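Local coordinates for short chain dehydrogenase (A0QTM2 homolog) (PDB 3SC4), which probably catalyses an NAD(P)(H)-dependent oxidoreduction as a member of the short-chain dehydrogenase family, at residues Ile21-Ala26 with Tyr54-Glu59; Thr198-Ala203 with Pro221-Asp226; Ala203-Leu208 with Glu213-Ser218; Ser266-Asp271 with Ser276-Gly281. One frame throughout, in Å; residues are numbered along the deposited sequence.

Contact 1 (Ile21-Ala26 with Tyr54-Glu59)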
loop_
_atom_site.group_PDB
_atom_site.type_symbol
_atom_site.label_atom_id
_atom_site.label_comp_id
_atom_site.label_asym_id
_atom_site.label_seq_id
_atom_site.Cartn_x
_atom_site.Cartn_y
_atom_site.Cartn_z
ATOM N N ILE B 21 18.613 -14.202 -2.536
ATOM C CA ILE B 21 18.901 -12.820 -2.954
ATOM C C ILE B 21 19.522 -11.996 -1.827
ATOM O O ILE B 21 20.493 -11.274 -2.040
ATOM C CB ILE B 21 17.600 -12.126 -3.468
ATOM C CG1 ILE B 21 17.105 -12.817 -4.750
ATOM C CG2 ILE B 21 17.818 -10.647 -3.730
ATOM C CD1 ILE B 21 15.721 -12.366 -5.223
ATOM N N GLY B 22 18.946 -12.084 -0.638
ATOM C CA GLY B 22 19.477 -11.371 0.525
ATOM C C GLY B 22 20.884 -11.815 0.892
ATOM O O GLY B 22 21.784 -11.006 1.104
ATOM N N LEU B 23 21.076 -13.120 0.960
ATOM C CA LEU B 23 22.402 -13.628 1.167
ATOM C C LEU B 23 23.351 -13.088 0.101
ATOM O O LEU B 23 24.396 -12.578 0.443
ATOM C CB LEU B 23 22.398 -15.145 1.211
ATOM C CG LEU B 23 23.726 -15.796 1.597
ATOM C CD1 LEU B 23 24.216 -15.360 2.983
ATOM C CD2 LEU B 23 23.528 -17.350 1.469
ATOM N N ALA B 24 22.986 -13.120 -1.169
ATOM C CA ALA B 24 23.948 -12.665 -2.202
ATOM C C ALA B 24 24.308 -11.195 -2.040
ATOM O O ALA B 24 25.425 -10.802 -2.331
ATOM C CB ALA B 24 23.444 -12.946 -3.620
ATOM N N ILE B 25 23.363 -10.377 -1.592
ATOM C CA ILE B 25 23.624 -8.950 -1.370
ATOM C C ILE B 25 24.548 -8.796 -0.177
ATOM O O ILE B 25 25.562 -8.106 -0.262
ATOM C CB ILE B 25 22.327 -8.137 -1.162
ATOM C CG1 ILE B 25 21.590 -8.012 -2.498
ATOM C CG2 ILE B 25 22.610 -6.722 -0.626
ATOM C CD1 ILE B 25 20.115 -7.721 -2.381
ATOM N N ALA B 26 24.188 -9.447 0.920
ATOM C CA ALA B 26 25.021 -9.493 2.108
ATOM C C ALA B 26 26.451 -9.916 1.762
ATOM O O ALA B 26 27.404 -9.248 2.144
ATOM C CB ALA B 26 24.415 -10.436 3.125
ATOM N N TYR B 54 22.692 -18.073 11.086
ATOM C CA TYR B 54 24.036 -18.498 11.506
ATOM C C TYR B 54 24.904 -18.961 10.338
ATOM O O TYR B 54 26.056 -18.536 10.223
ATOM C CB TYR B 54 23.964 -19.551 12.642
ATOM C CG TYR B 54 23.230 -18.970 13.837
ATOM C CD1 TYR B 54 23.704 -17.821 14.470
ATOM C CD2 TYR B 54 22.022 -19.515 14.285
ATOM C CE1 TYR B 54 23.025 -17.258 15.533
ATOM C CE2 TYR B 54 21.323 -18.945 15.354
ATOM C CZ TYR B 54 21.830 -17.818 15.975
ATOM O OH TYR B 54 21.149 -17.236 17.038
ATOM N N THR B 55 24.360 -19.799 9.455
ATOM C CA THR B 55 25.120 -20.203 8.269
ATOM C C THR B 55 25.310 -19.022 7.333
ATOM O O THR B 55 26.344 -18.924 6.669
ATOM C CB THR B 55 24.490 -21.384 7.481
ATOM O OG1 THR B 55 23.325 -20.937 6.754
ATOM C CG2 THR B 55 24.144 -22.562 8.436
ATOM N N ALA B 56 24.336 -18.118 7.275
ATOM C CA ALA B 56 24.522 -16.848 6.550
ATOM C C ALA B 56 25.702 -16.094 7.136
ATOM O O ALA B 56 26.544 -15.577 6.407
ATOM C CB ALA B 56 23.249 -15.980 6.610
ATOM N N ALA B 57 25.769 -16.059 8.465
ATOM C CA ALA B 57 26.851 -15.341 9.135
ATOM C C ALA B 57 28.198 -15.925 8.742
ATOM O O ALA B 57 29.093 -15.169 8.366
ATOM C CB ALA B 57 26.666 -15.314 10.636
ATOM N N LYS B 58 28.337 -17.251 8.742
ATOM C CA LYS B 58 29.633 -17.841 8.365
ATOM C C LYS B 58 29.986 -17.374 6.951
ATOM O O LYS B 58 31.089 -16.879 6.716
ATOM C CB LYS B 58 29.685 -19.381 8.499
ATOM N N GLU B 59 29.046 -17.477 6.024
ATOM C CA GLU B 59 29.342 -17.096 4.634
ATOM C C GLU B 59 29.752 -15.620 4.542
ATOM O O GLU B 59 30.698 -15.284 3.811
ATOM C CB GLU B 59 28.177 -17.424 3.678
ATOM C CG GLU B 59 27.962 -18.931 3.420
ATOM C CD GLU B 59 26.975 -19.211 2.270
ATOM O OE1 GLU B 59 25.942 -19.887 2.497
ATOM O OE2 GLU B 59 27.221 -18.745 1.140
#
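L23 spans the gap between two neighbouring helices and divides its two methyls between A56 and E59. CD1 settles on the alanine, 3.8 Å from A56 CB and 3.9 Å from A56 CA, so it rests on both the side chain and the helix backbone. CD2 turns to E59 and lies 3.6 Å from E59 OE1, approaching one face of the carboxylate on a slant. The leucine and glutamate side chains cross at about a right angle. The leucine reaches this far because CG stands anti to the backbone N (chi1 -173°), which carries the fork straight out from helix 20-30. E59 meets it with a chain extended beyond CG, and its other oxygen, OE2, forms a salt bridge with K27, one turn further along the leucine's own helix. The small A56 lets the backbones come near, with L23 CA and A56 CA 6.6 Å apart.

Both helices belong to the Rossmann fold and follow the first two strands of the parallel sheet, on the same side of it. G22, next to L23, is the last glycine of the GxxxGxG motif, which in this family usually binds the dinucleotide cofactor. The flanks are covered too: A57 and Y54 pack on strand 66-71, while I21, A24 and I25 face helix 222-232.

The chemistry is therefore mixed: one methyl makes an aliphatic contact with A56, the other a van der Waals contact with the carboxylate of E59, and the salt bridge of E59 OE2 with K27 probably offsets the cost of setting a carboxylate against a methyl.

Contact 2 (Thr198-Ala203 with Pro221-Asp226)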
loop_
_atom_site.group_PDB
_atom_site.type_symbol
_atom_site.label_atom_id
_atom_site.label_comp_id
_atom_site.label_asym_id
_atom_site.label_seq_id
_atom_site.Cartn_x
_atom_site.Cartn_y
_atom_site.Cartn_z
ATOM N N THR B 198 13.997 -10.504 -14.640
ATOM C CA THR B 198 13.630 -11.892 -14.839
ATOM C C THR B 198 13.370 -12.517 -13.489
ATOM O O THR B 198 13.670 -11.914 -12.461
ATOM C CB THR B 198 14.770 -12.668 -15.471
ATOM O OG1 THR B 198 15.785 -12.890 -14.478
ATOM C CG2 THR B 198 15.341 -11.909 -16.671
ATOM N N THR B 199 12.846 -13.734 -13.467
ATOM C CA THR B 199 12.789 -14.485 -12.219
ATOM C C THR B 199 14.220 -14.817 -11.866
ATOM O O THR B 199 15.032 -15.006 -12.751
ATOM C CB THR B 199 12.021 -15.793 -12.354
ATOM O OG1 THR B 199 12.485 -16.497 -13.520
ATOM C CG2 THR B 199 10.575 -15.497 -12.513
ATOM N N VAL B 200 14.508 -14.879 -10.574
ATOM C CA VAL B 200 15.822 -15.259 -10.067
ATOM C C VAL B 200 15.768 -16.626 -9.418
ATOM O O VAL B 200 15.019 -16.829 -8.470
ATOM C CB VAL B 200 16.331 -14.261 -9.001
ATOM C CG1 VAL B 200 17.651 -14.753 -8.448
ATOM C CG2 VAL B 200 16.478 -12.861 -9.606
ATOM N N ALA B 201 16.564 -17.556 -9.932
ATOM C CA ALA B 201 16.601 -18.932 -9.421
ATOM C C ALA B 201 17.575 -18.998 -8.247
ATOM O O ALA B 201 18.713 -18.586 -8.354
ATOM C CB ALA B 201 17.022 -19.888 -10.513
ATOM N N THR B 202 17.112 -19.487 -7.115
ATOM C CA THR B 202 17.941 -19.584 -5.931
ATOM C C THR B 202 18.009 -21.051 -5.573
ATOM O O THR B 202 17.280 -21.862 -6.136
ATOM C CB THR B 202 17.327 -18.786 -4.798
ATOM O OG1 THR B 202 16.095 -19.394 -4.414
ATOM C CG2 THR B 202 17.036 -17.381 -5.262
ATOM N N ALA B 203 18.895 -21.404 -4.656
ATOM C CA ALA B 203 19.003 -22.793 -4.197
ATOM C C ALA B 203 17.635 -23.309 -3.674
ATOM O O ALA B 203 17.269 -24.456 -3.894
ATOM C CB ALA B 203 20.073 -22.915 -3.132
ATOM N N PRO B 221 21.222 -14.965 -8.538
ATOM C CA PRO B 221 21.016 -13.908 -7.540
ATOM C C PRO B 221 22.039 -12.796 -7.619
ATOM O O PRO B 221 21.775 -11.677 -7.185
ATOM C CB PRO B 221 21.121 -14.638 -6.197
ATOM C CG PRO B 221 21.455 -16.047 -6.505
ATOM C CD PRO B 221 21.266 -16.309 -7.934
ATOM N N GLU B 222 23.195 -13.108 -8.186
ATOM C CA GLU B 222 24.229 -12.111 -8.448
ATOM C C GLU B 222 23.717 -10.924 -9.253
ATOM O O GLU B 222 24.193 -9.839 -9.069
ATOM C CB GLU B 222 25.431 -12.752 -9.157
ATOM C CG GLU B 222 26.386 -13.518 -8.208
ATOM C CD GLU B 222 25.983 -14.990 -7.918
ATOM O OE1 GLU B 222 24.879 -15.449 -8.299
ATOM O OE2 GLU B 222 26.810 -15.693 -7.293
ATOM N N VAL B 223 22.746 -11.112 -10.134
ATOM C CA VAL B 223 22.211 -9.977 -10.859
ATOM C C VAL B 223 21.667 -8.928 -9.894
ATOM O O VAL B 223 21.837 -7.746 -10.134
ATOM C CB VAL B 223 21.134 -10.374 -11.906
ATOM C CG1 VAL B 223 19.762 -10.612 -11.252
ATOM C CG2 VAL B 223 21.035 -9.316 -12.963
ATOM N N TYR B 224 21.080 -9.367 -8.783
ATOM C CA TYR B 224 20.560 -8.480 -7.741
ATOM C C TYR B 224 21.685 -7.927 -6.856
ATOM O O TYR B 224 21.712 -6.733 -6.536
ATOM C CB TYR B 224 19.569 -9.245 -6.855
ATOM C CG TYR B 224 18.207 -8.611 -6.623
ATOM C CD1 TYR B 224 18.075 -7.271 -6.304
ATOM C CD2 TYR B 224 17.045 -9.399 -6.643
ATOM C CE1 TYR B 224 16.834 -6.702 -6.073
ATOM C CE2 TYR B 224 15.794 -8.838 -6.413
ATOM C CZ TYR B 224 15.700 -7.488 -6.129
ATOM O OH TYR B 224 14.465 -6.936 -5.904
ATOM N N ALA B 225 22.598 -8.802 -6.435
ATOM C CA ALA B 225 23.757 -8.394 -5.606
ATOM C C ALA B 225 24.620 -7.329 -6.300
ATOM O O ALA B 225 24.903 -6.283 -5.729
ATOM C CB ALA B 225 24.608 -9.601 -5.227
ATOM N N ASP B 226 25.026 -7.591 -7.535
ATOM C CA ASP B 226 25.823 -6.624 -8.305
ATOM C C ASP B 226 25.062 -5.318 -8.543
ATOM O O ASP B 226 25.645 -4.245 -8.421
ATOM C CB ASP B 226 26.290 -7.209 -9.642
ATOM C CG ASP B 226 27.416 -8.227 -9.487
ATOM O OD1 ASP B 226 27.937 -8.396 -8.368
ATOM O OD2 ASP B 226 27.794 -8.856 -10.506
#
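The apolar contacts centre on V200, whose two methyls meet different residues of 221-226. CG1 lies over one face of the P221 ring, 3.6 Å from P221 N and equally near P221 CA, with P221 CD slightly farther off at 4.0 Å. CG2 makes a looser approach, 4.3 Å from V223 CG1. The torsion at V200 (chi1 176°) sets CG1 anti to the backbone N and so over the proline, while CG2 is left to face V223. A24 of helix 20-30 packs at the CB edge of the proline, and V223 continues onto L249.

A second kind of contact is between carbonyl and ring: A201 O comes within 3.4 Å of P221 CD, a van der Waals approach to the ring carbon next to the nitrogen.

In the Rossmann fold of short-chain dehydrogenases, the chain after the sixth strand commonly shapes the substrate side of the active-site cleft. Here 198-203 lies in that region, on the way from strand 190-195 to helix 203-209, whose N-cap is T202, and P221 leads into helix 222-232.

Polar links stay within each segment or lead outside the pair. T198 OG1 donates to T199 O over 2.8 Å, from well above the carbonyl plane (52° out of it). P221 O accepts twice, from Y224 N at 2.9 Å and from A225 N at 3.1 Å. Y224 OH is hydrogen-bonded to L194 O, and D226 OD2 pairs with the hydroxyl of Y260.

Contact 3 (Ala203-Leu208 with Glu213-Ser218)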
loop_
_atom_site.group_PDB
_atom_site.type_symbol
_atom_site.label_atom_id
_atom_site.label_comp_id
_atom_site.label_asym_id
_atom_site.label_seq_id
_atom_site.Cartn_x
_atom_site.Cartn_y
_atom_site.Cartn_z
ATOM N N ALA B 203 18.895 -21.404 -4.656
ATOM C CA ALA B 203 19.003 -22.793 -4.197
ATOM C C ALA B 203 17.635 -23.309 -3.674
ATOM O O ALA B 203 17.269 -24.456 -3.894
ATOM C CB ALA B 203 20.073 -22.915 -3.132
ATOM N N ALA B 204 16.883 -22.466 -2.988
ATOM C CA ALA B 204 15.565 -22.875 -2.528
ATOM C C ALA B 204 14.707 -23.457 -3.659
ATOM O O ALA B 204 13.930 -24.381 -3.415
ATOM C CB ALA B 204 14.851 -21.724 -1.905
ATOM N N VAL B 205 14.816 -22.912 -4.875
ATOM C CA VAL B 205 14.012 -23.409 -5.997
ATOM C C VAL B 205 14.419 -24.837 -6.326
ATOM O O VAL B 205 13.571 -25.692 -6.528
ATOM C CB VAL B 205 14.103 -22.485 -7.309
ATOM C CG1 VAL B 205 13.463 -23.151 -8.477
ATOM C CG2 VAL B 205 13.428 -21.150 -7.098
ATOM N N GLN B 206 15.711 -25.097 -6.387
ATOM C CA GLN B 206 16.191 -26.445 -6.667
ATOM C C GLN B 206 15.669 -27.442 -5.625
ATOM O O GLN B 206 15.155 -28.505 -5.942
ATOM C CB GLN B 206 17.726 -26.488 -6.667
ATOM C CG GLN B 206 18.459 -25.555 -7.658
ATOM C CD GLN B 206 18.134 -25.851 -9.121
ATOM O OE1 GLN B 206 17.487 -25.042 -9.802
ATOM N NE2 GLN B 206 18.572 -27.016 -9.607
ATOM N N ASN B 207 15.819 -27.073 -4.370
ATOM C CA ASN B 207 15.381 -27.908 -3.278
ATOM C C ASN B 207 13.911 -28.308 -3.425
ATOM O O ASN B 207 13.576 -29.487 -3.312
ATOM C CB ASN B 207 15.606 -27.172 -1.948
ATOM C CG ASN B 207 17.058 -27.239 -1.457
ATOM O OD1 ASN B 207 17.946 -27.712 -2.162
ATOM N ND2 ASN B 207 17.293 -26.755 -0.232
ATOM N N LEU B 208 13.043 -27.328 -3.688
ATOM C CA LEU B 208 11.613 -27.575 -3.818
ATOM C C LEU B 208 11.235 -28.316 -5.095
ATOM O O LEU B 208 10.298 -29.105 -5.082
ATOM C CB LEU B 208 10.840 -26.261 -3.721
ATOM C CG LEU B 208 10.843 -25.650 -2.316
ATOM C CD1 LEU B 208 10.365 -24.227 -2.419
ATOM C CD2 LEU B 208 9.969 -26.399 -1.350
ATOM N N GLU B 213 18.585 -29.112 -11.611
ATOM C CA GLU B 213 18.159 -28.707 -12.968
ATOM C C GLU B 213 18.332 -27.210 -13.313
ATOM O O GLU B 213 18.279 -26.336 -12.444
ATOM C CB GLU B 213 16.693 -29.080 -13.173
ATOM C CG GLU B 213 16.356 -29.454 -14.604
ATOM C CD GLU B 213 14.943 -29.945 -14.707
ATOM O OE1 GLU B 213 14.060 -29.172 -14.270
ATOM O OE2 GLU B 213 14.718 -31.084 -15.184
ATOM N N ALA B 214 18.515 -26.964 -14.611
ATOM C CA ALA B 214 18.857 -25.658 -15.149
ATOM C C ALA B 214 17.586 -24.852 -15.252
ATOM O O ALA B 214 16.589 -25.332 -15.810
ATOM C CB ALA B 214 19.493 -25.807 -16.536
ATOM N N MET B 215 17.610 -23.646 -14.696
ATOM C CA MET B 215 16.454 -22.762 -14.769
ATOM C C MET B 215 16.724 -21.814 -15.927
ATOM O O MET B 215 17.226 -20.718 -15.738
ATOM C CB MET B 215 16.249 -22.036 -13.429
ATOM C CG MET B 215 15.965 -22.993 -12.254
ATOM S SD MET B 215 14.266 -23.620 -12.232
ATOM C CE MET B 215 14.355 -25.078 -13.255
ATOM N N ALA B 216 16.398 -22.276 -17.128
ATOM C CA ALA B 216 16.893 -21.681 -18.366
ATOM C C ALA B 216 16.284 -20.317 -18.603
ATOM O O ALA B 216 16.891 -19.468 -19.233
ATOM C CB ALA B 216 16.615 -22.609 -19.563
ATOM N N ARG B 217 15.094 -20.097 -18.071
ATOM C CA ARG B 217 14.422 -18.820 -18.236
ATOM C C ARG B 217 14.773 -17.797 -17.151
ATOM O O ARG B 217 14.192 -16.737 -17.119
ATOM C CB ARG B 217 12.895 -19.039 -18.257
ATOM C CG ARG B 217 12.396 -20.084 -19.296
ATOM C CD ARG B 217 10.973 -19.759 -19.806
ATOM N NE ARG B 217 10.992 -18.900 -20.998
ATOM C CZ ARG B 217 10.114 -17.931 -21.277
ATOM N NH1 ARG B 217 9.110 -17.632 -20.462
ATOM N NH2 ARG B 217 10.252 -17.227 -22.392
ATOM N N SER B 218 15.718 -18.118 -16.270
ATOM C CA SER B 218 15.963 -17.329 -15.059
ATOM C C SER B 218 17.378 -16.787 -15.001
ATOM O O SER B 218 18.235 -17.166 -15.797
ATOM C CB SER B 218 15.716 -18.184 -13.814
ATOM O OG SER B 218 14.377 -18.627 -13.760
#
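Q206 and M215 run antiparallel alongside one another, the amide of one lying beside the methylene of the other, with Q206 OE1 3.5 Å from M215 CG. The glutamine is bent at chi2 (-62°), which swings its amide off the helix and across to the backbone of E213. There, as modelled, Q206 NE2 donates to E213 O over 2.9 Å, arriving in the carbonyl plane on a lone pair, although the N-H points only moderately straight at it (138°). Q206 NE2 is also 2.9 Å from E213 N, donor facing donor, and Q206 OE1 is 3.0 Å from E213 O, acceptor facing acceptor. Exchanging the amide's nitrogen and oxygen would put an acceptor at E213 N and a donor at E213 O, so the assignment is doubtful.

One residue earlier on the helix, V205 meets M215 obliquely, its CG1 3.9 Å from M215 SD. The methionine's bend at chi2 (-77°) brings SD there, and A201 packs against the same residue.

M215 also opens the type I beta turn that ends at S218. The arrangement is a short surface helix with its returning loop, an excursion between the sixth strand and helix 222-232 where short-chain dehydrogenases commonly vary.

Contact 4 (Ser266-Asp271 with Ser276-Gly281)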
loop_
_atom_site.group_PDB
_atom_site.type_symbol
_atom_site.label_atom_id
_atom_site.label_comp_id
_atom_site.label_asym_id
_atom_site.label_seq_id
_atom_site.Cartn_x
_atom_site.Cartn_y
_atom_site.Cartn_z
ATOM N N SER B 266 19.569 -18.728 -23.797
ATOM C CA SER B 266 18.168 -19.132 -23.666
ATOM C C SER B 266 17.259 -17.946 -23.883
ATOM O O SER B 266 17.674 -16.810 -23.797
ATOM C CB SER B 266 17.865 -19.672 -22.266
ATOM O OG SER B 266 18.587 -20.842 -21.977
ATOM N N GLU B 267 15.996 -18.247 -24.139
ATOM C CA GLU B 267 14.947 -17.253 -24.162
ATOM C C GLU B 267 14.562 -16.996 -22.697
ATOM O O GLU B 267 14.122 -17.907 -22.010
ATOM C CB GLU B 267 13.740 -17.758 -24.986
ATOM C CG GLU B 267 13.050 -16.668 -25.854
ATOM C CD GLU B 267 13.884 -16.246 -27.092
ATOM O OE1 GLU B 267 14.780 -17.021 -27.526
ATOM O OE2 GLU B 267 13.632 -15.131 -27.628
ATOM N N LEU B 268 14.745 -15.768 -22.214
ATOM C CA LEU B 268 14.542 -15.497 -20.805
ATOM C C LEU B 268 13.102 -15.107 -20.511
ATOM O O LEU B 268 12.424 -14.497 -21.342
ATOM C CB LEU B 268 15.488 -14.407 -20.347
ATOM C CG LEU B 268 16.954 -14.812 -20.283
ATOM C CD1 LEU B 268 17.857 -13.603 -20.120
ATOM C CD2 LEU B 268 17.155 -15.791 -19.135
ATOM N N GLY B 269 12.631 -15.485 -19.328
ATOM C CA GLY B 269 11.290 -15.125 -18.858
ATOM C C GLY B 269 11.307 -13.764 -18.166
ATOM O O GLY B 269 12.382 -13.203 -17.890
ATOM N N VAL B 270 10.125 -13.223 -17.883
ATOM C CA VAL B 270 10.030 -11.900 -17.262
ATOM C C VAL B 270 9.513 -11.962 -15.844
ATOM O O VAL B 270 8.629 -12.745 -15.522
ATOM C CB VAL B 270 9.149 -10.889 -18.103
ATOM C CG1 VAL B 270 9.852 -10.523 -19.378
ATOM C CG2 VAL B 270 7.721 -11.438 -18.379
ATOM N N ASP B 271 10.051 -11.104 -14.993
ATOM C CA ASP B 271 9.551 -10.962 -13.621
ATOM C C ASP B 271 8.154 -10.338 -13.706
ATOM O O ASP B 271 7.762 -9.794 -14.737
ATOM C CB ASP B 271 10.522 -10.067 -12.836
ATOM C CG ASP B 271 10.352 -10.137 -11.318
ATOM O OD1 ASP B 271 9.561 -10.937 -10.803
ATOM O OD2 ASP B 271 11.061 -9.380 -10.620
ATOM N N SER B 276 10.057 -6.751 -20.336
ATOM C CA SER B 276 11.120 -7.414 -21.101
ATOM C C SER B 276 12.217 -7.941 -20.219
ATOM O O SER B 276 12.579 -7.315 -19.252
ATOM C CB SER B 276 11.773 -6.429 -22.094
ATOM O OG SER B 276 10.804 -5.819 -22.929
ATOM N N PRO B 277 12.803 -9.074 -20.587
ATOM C CA PRO B 277 13.889 -9.617 -19.774
ATOM C C PRO B 277 15.176 -8.795 -19.808
ATOM O O PRO B 277 15.979 -8.912 -18.896
ATOM C CB PRO B 277 14.104 -11.005 -20.371
ATOM C CG PRO B 277 13.623 -10.869 -21.770
ATOM C CD PRO B 277 12.518 -9.905 -21.772
ATOM N N ASN B 278 15.357 -7.959 -20.827
ATOM C CA ASN B 278 16.545 -7.104 -20.935
ATOM C C ASN B 278 16.183 -5.641 -21.080
ATOM O O ASN B 278 15.063 -5.311 -21.468
ATOM C CB ASN B 278 17.413 -7.532 -22.103
ATOM C CG ASN B 278 18.017 -8.900 -21.900
ATOM O OD1 ASN B 278 18.407 -9.262 -20.801
ATOM N ND2 ASN B 278 18.110 -9.662 -22.965
ATOM N N PRO B 279 17.122 -4.750 -20.749
ATOM C CA PRO B 279 16.829 -3.336 -20.970
ATOM C C PRO B 279 16.524 -3.028 -22.442
ATOM O O PRO B 279 16.921 -3.803 -23.338
ATOM C CB PRO B 279 18.108 -2.622 -20.500
ATOM C CG PRO B 279 18.727 -3.613 -19.516
ATOM C CD PRO B 279 18.417 -4.956 -20.076
ATOM N N PRO B 280 15.802 -1.925 -22.688
ATOM C CA PRO B 280 15.566 -1.500 -24.071
ATOM C C PRO B 280 16.863 -1.386 -24.842
ATOM O O PRO B 280 17.832 -0.821 -24.331
ATOM C CB PRO B 280 14.903 -0.119 -23.937
ATOM C CG PRO B 280 14.483 0.030 -22.469
ATOM C CD PRO B 280 14.971 -1.188 -21.712
ATOM N N GLY B 281 16.881 -1.975 -26.037
ATOM C CA GLY B 281 17.979 -1.802 -26.977
ATOM C C GLY B 281 19.245 -2.573 -26.647
ATOM O O GLY B 281 20.278 -2.363 -27.282
#
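P277, with the most surface buried in the contact, is held between L268 and V270, which come to its ring from two directions. The setting is an irregular C-terminal extension that follows helix 245-252 and lies outside the parallel sheet of the Rossmann fold; neither segment forms a helix or strand, and the chain turns back on itself between them.

L268 meets the edge of the proline ring, CB against CB at 3.7 Å. Its CG is anti to the carbonyl carbon (chi1 -70°), which turns the branched end beyond the ring toward N278 and R219. V270 comes instead over a ring face: its CG1 is 3.6 Å from P277 CD and 3.5 Å from P277 N, and also rests on the carbonyl carbon of S276. Between these two residues the backbone closes in, with G269 O 3.7 Å from P277 CB and L268 O 3.8 Å from P277 CG. The proline is thus met by both aliphatic carbons and carbonyl oxygens, all at van der Waals distance.

Polar ties run to neighbouring loops. N278 OD1 accepts from R219 NH2, S276 O accepts from R197 NH1, and G269 and D271 have backbone hydrogen bonds to R217 and R197 respectively. R219 also reaches back to the central residue, where its NH1 makes a weak hydrogen bond to P277 O.

Overall arrangement
Contact 1 comes first along the chain and joins the helices that follow the first two strands of the sheet. Its centre is about 14 Å from that of contact 2, and the two meet where helix 20-30 packs on helix 222-232. Contact 3 is nested within the loop closed by contact 2, shares A203 with it and lies about 11 Å away between centres; T199 and S218 link them through their hydroxyls. Contact 4, last in sequence, touches contact 2 where T198 packs on G269, D271 and P277, and contact 3 through R217 O and G269 N, a probable hydrogen bond. The set thus runs from the probable cofactor-binding half of a Rossmann fold outward to a surface lobe.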